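Local atomic coordinates of hydrazine synthase subunit gamma (Candidatus Kuenenia stuttgartiensis, PDB entry 5C2V), a protein that reduces nitric oxide to hydroxylamine, the first half-reaction of hydrazine synthesis, as a diheme c-type subunit of the hydrazine synthase complex. Residues Val226-Ile229 against Ser230-Glu233; Leu279-Thr282 against Ile283-Thr286. All blocks are in the same frame, centred on the assembly; numbering follows the deposited sequence.

Interaction 1: Val226-Ile229 against Ser230-Glu233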
loop_
_atom_site.group_PDB
_atom_site.type_symbol
_atom_site.label_atom_id
_atom_site.label_comp_id
_atom_site.label_asym_id
_atom_site.label_seq_id
_atom_site.Cartn_x
_atom_site.Cartn_y
_atom_site.Cartn_z
ATOM N N VAL C 226 34.606 24.847 -30.142
ATOM C CA VAL C 226 34.172 24.304 -31.418
ATOM C C VAL C 226 35.320 24.402 -32.413
ATOM O O VAL C 226 35.794 25.495 -32.723
ATOM C CB VAL C 226 32.943 25.056 -31.965
ATOM C CG1 VAL C 226 32.475 24.435 -33.272
ATOM C CG2 VAL C 226 31.824 25.063 -30.936
ATOM N N PHE C 227 35.765 23.253 -32.912
ATOM C CA PHE C 227 36.879 23.221 -33.850
ATOM C C PHE C 227 36.389 23.239 -35.291
ATOM O O PHE C 227 37.177 23.402 -36.222
ATOM C CB PHE C 227 37.759 21.990 -33.605
ATOM C CG PHE C 227 37.046 20.676 -33.786
ATOM C CD1 PHE C 227 36.901 20.115 -35.045
ATOM C CD2 PHE C 227 36.540 19.992 -32.694
ATOM C CE1 PHE C 227 36.254 18.908 -35.214
ATOM C CE2 PHE C 227 35.896 18.779 -32.857
ATOM C CZ PHE C 227 35.751 18.239 -34.118
ATOM N N ASN C 228 35.084 23.070 -35.469
ATOM C CA ASN C 228 34.505 23.090 -36.800
ATOM C C ASN C 228 34.008 24.493 -37.109
ATOM O O ASN C 228 33.021 24.956 -36.536
ATOM C CB ASN C 228 33.372 22.068 -36.908
ATOM C CG ASN C 228 33.037 21.713 -38.345
ATOM O OD1 ASN C 228 33.296 22.485 -39.266
ATOM N ND2 ASN C 228 32.457 20.533 -38.541
ATOM N N ILE C 229 34.697 25.164 -38.026
ATOM C CA ILE C 229 34.415 26.561 -38.329
ATOM C C ILE C 229 33.118 26.694 -39.114
ATOM O O ILE C 229 32.293 27.563 -38.829
ATOM C CB ILE C 229 35.572 27.202 -39.122
ATOM C CG1 ILE C 229 36.837 27.245 -38.262
ATOM C CG2 ILE C 229 35.200 28.603 -39.580
ATOM C CD1 ILE C 229 38.019 27.902 -38.940
ATOM N N SER C 230 32.940 25.819 -40.099
ATOM C CA SER C 230 31.728 25.811 -40.907
ATOM C C SER C 230 30.502 25.477 -40.061
ATOM O O SER C 230 29.421 26.025 -40.276
ATOM C CB SER C 230 31.864 24.816 -42.062
ATOM O OG SER C 230 32.329 23.560 -41.602
ATOM N N ALA C 231 30.677 24.581 -39.095
ATOM C CA ALA C 231 29.585 24.204 -38.205
ATOM C C ALA C 231 29.294 25.316 -37.202
ATOM O O ALA C 231 28.153 25.493 -36.777
ATOM C CB ALA C 231 29.908 22.910 -37.482
ATOM N N LEU C 232 30.331 26.061 -36.828
ATOM C CA LEU C 232 30.165 27.197 -35.929
ATOM C C LEU C 232 29.403 28.312 -36.634
ATOM O O LEU C 232 28.566 28.986 -36.033
ATOM C CB LEU C 232 31.521 27.707 -35.437
ATOM C CG LEU C 232 31.477 28.862 -34.434
ATOM C CD1 LEU C 232 30.828 28.423 -33.129
ATOM C CD2 LEU C 232 32.870 29.417 -34.184
ATOM N N GLU C 233 29.704 28.500 -37.916
ATOM C CA GLU C 233 28.997 29.471 -38.739
ATOM C C GLU C 233 27.559 29.018 -38.969
ATOM O O GLU C 233 26.641 29.835 -39.042
ATOM C CB GLU C 233 29.717 29.667 -40.077
ATOM C CG GLU C 233 29.039 30.645 -41.028
ATOM C CD GLU C 233 29.208 32.093 -40.609
ATOM O OE1 GLU C 233 28.531 32.964 -41.195
ATOM O OE2 GLU C 233 30.022 32.364 -39.701
#
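Helix 229-234 opens with an asparagine N-cap: Asn228 turns its side-chain oxygen to Ser230 and Ala231. A helix opens with backbone N-H groups that lack carbonyl partners from a preceding turn, and a side-chain acceptor just ahead of it can serve them instead. Here that acceptor is Asn228 OD1, which takes a weak bond from Ala231 N at 3.4 Å, with an N-H...O angle of 157°. The same oxygen receives the hydroxyl of Ser230, OG to OD1 2.7 Å, so two donors of the first turn converge on one amide oxygen; the hydroxyl comes in tilted 23° from the carbonyl plane. With OG set between the backbone N and carbonyl carbon of Ser230 (chi1 49°), the hydroxyl is turned back toward the cap. The carbon side of the same Asn228 side chain lies on the Ala231 methyl, CG 3.5 Å from Ala231 CB, with CB and ND2 nearly as close.

Behind the cap the regular helical pattern takes over. Leu232 N donates to Asn228 O at 2.9 Å, and Glu233 N donates to Ile229 O at the same separation. Val226, two residues before the cap, crosses Leu232 at a slant, its CG1 4.0 Å from Leu232 CB; one methyl of Leu232, CD1, also approaches Val226 CB and CG2. Both Asn228 and Ala231 are buried: Asn228 touches Arg277, and Ala231 touches Glu236 and Ile247. The oxygen-to-N-H bond three residues on, followed by i to i+4 backbone bonding, is typical of an Asn N-cap opening a short helix.

Interaction 2: Leu279-Thr282 against Ile283-Thr286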
loop_
_atom_site.group_PDB
_atom_site.type_symbol
_atom_site.label_atom_id
_atom_site.label_comp_id
_atom_site.label_asym_id
_atom_site.label_seq_id
_atom_site.Cartn_x
_atom_site.Cartn_y
_atom_site.Cartn_z
ATOM N N LEU C 279 36.131 14.102 -47.213
ATOM C CA LEU C 279 37.534 14.205 -47.604
ATOM C C LEU C 279 37.947 15.663 -47.773
ATOM O O LEU C 279 39.036 16.068 -47.359
ATOM C CB LEU C 279 37.784 13.430 -48.900
ATOM C CG LEU C 279 37.780 11.904 -48.797
ATOM C CD1 LEU C 279 37.637 11.268 -50.168
ATOM C CD2 LEU C 279 39.055 11.427 -48.122
ATOM N N MET C 280 37.053 16.442 -48.370
ATOM C CA MET C 280 37.260 17.869 -48.590
ATOM C C MET C 280 37.597 18.611 -47.297
ATOM O O MET C 280 38.359 19.578 -47.306
ATOM C CB MET C 280 36.011 18.478 -49.234
ATOM C CG MET C 280 36.089 19.972 -49.488
ATOM S SD MET C 280 37.358 20.419 -50.687
ATOM C CE MET C 280 37.146 22.195 -50.735
ATOM N N ASP C 281 37.036 18.144 -46.186
ATOM C CA ASP C 281 37.231 18.795 -44.894
ATOM C C ASP C 281 38.625 18.548 -44.316
ATOM O O ASP C 281 39.037 19.226 -43.376
ATOM C CB ASP C 281 36.167 18.329 -43.898
ATOM C CG ASP C 281 34.759 18.678 -44.342
ATOM O OD1 ASP C 281 34.381 19.866 -44.251
ATOM O OD2 ASP C 281 34.027 17.764 -44.776
ATOM N N THR C 282 39.351 17.587 -44.881
ATOM C CA THR C 282 40.708 17.284 -44.424
ATOM C C THR C 282 41.712 18.234 -45.070
ATOM O O THR C 282 42.916 18.158 -44.827
ATOM C CB THR C 282 41.107 15.834 -44.747
ATOM O OG1 THR C 282 41.073 15.630 -46.165
ATOM C CG2 THR C 282 40.156 14.857 -44.080
ATOM N N ILE C 283 41.182 19.134 -45.888
ATOM C CA ILE C 283 41.959 19.971 -46.791
ATOM C C ILE C 283 41.617 21.445 -46.585
ATOM O O ILE C 283 42.492 22.270 -46.321
ATOM C CB ILE C 283 41.730 19.566 -48.257
ATOM C CG1 ILE C 283 42.170 18.117 -48.470
ATOM C CG2 ILE C 283 42.490 20.479 -49.186
ATOM C CD1 ILE C 283 41.903 17.592 -49.857
ATOM N N ASN C 284 40.330 21.760 -46.708
ATOM C CA ASN C 284 39.820 23.132 -46.756
ATOM C C ASN C 284 40.133 24.007 -45.536
ATOM O O ASN C 284 39.743 25.176 -45.502
ATOM C CB ASN C 284 38.303 23.101 -46.972
ATOM C CG ASN C 284 37.583 22.229 -45.956
ATOM O OD1 ASN C 284 38.118 21.920 -44.892
ATOM N ND2 ASN C 284 36.361 21.826 -46.286
ATOM N N ASN C 285 40.793 23.430 -44.533
ATOM C CA ASN C 285 41.213 24.150 -43.326
ATOM C C ASN C 285 40.029 24.612 -42.490
ATOM O O ASN C 285 39.980 25.750 -42.022
ATOM C CB ASN C 285 42.096 25.352 -43.683
ATOM C CG ASN C 285 43.426 24.944 -44.284
ATOM O OD1 ASN C 285 43.978 23.897 -43.949
ATOM N ND2 ASN C 285 43.947 25.772 -45.182
ATOM N N THR C 286 39.077 23.705 -42.312
ATOM C CA THR C 286 37.905 23.941 -41.484
ATOM C C THR C 286 38.105 23.300 -40.114
ATOM O O THR C 286 38.083 23.978 -39.087
ATOM C CB THR C 286 36.629 23.396 -42.146
ATOM O OG1 THR C 286 36.855 22.051 -42.583
ATOM C CG2 THR C 286 36.247 24.250 -43.346
HETATM O O HOH W 1 34.029 21.128 -41.837
#
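Leu279 and Ile283 meet at the backbone of a 3-10 turn, where Leu279 O lies 3.9 Å from Ile283 CG1. That carbonyl also accepts from Thr282 N. Next comes Met280, whose carbonyl shows how one oxygen can close a turn for two successive residues. Asn284 N donates to Met280 O at 3.0 Å, nearly in line with the C=O bond, and Ile283 N donates to the same oxygen at 3.2 Å from above the carbonyl plane. The Met280 side chain, bent at chi2 (64°), slants across Asn284, with CE 4.0 Å from Asn284 CB. Asp281 runs alongside Asn284, its carboxylate turned 67° from the amide plane. Asn284 ND2 donates a straight but long, weak bond to Asp281 OD1 (3.5 Å). A water joins the same carboxylate oxygen to Thr286 OG1, and that hydroxyl donates to Asn284 OD1 at 2.6 Å, completing a small polar ring. A chi1 of 53° tucks the Asn284 amide back over the turn, beside the Asp281 backbone. The other carboxylate oxygen, Asp281 OD2, is held by Thr278 N. Thr282 closes the first segment: its side chain crosses Ile283, OG1 3.6 Å from CG1, and its carbonyl oxygen is hydrogen-bonded to ND1 of His293, an axial ligand of the second heme. In the loop between strand 256-257 and helix 301-312, the turn rests on that helix through Leu279 against Lys312, Met280 against Gln301 and Leu304, and Ile283 against Leu304.

Interactions 1 and 2 are separate local contacts within the cytochrome c-type region that probably forms the heme 2 lobe, interaction 1 coming earlier in the chain, with centres about 12 Å apart. They touch where Ile229, the residue right after the cap, packs its CG1 3.6 Å from Thr286 O, so the helix start of 226-233 leans on the end of 279-286. Their relation to the cofactor differs. The Thr282 side chain lies about 4 Å from a heme and about 5 Å from the side chain of His293, whereas that of Asn228 is about 13 Å from a heme. Interaction 2 thus borders the heme 2 site, which probably serves electron transfer, and interaction 1 lies farther from it.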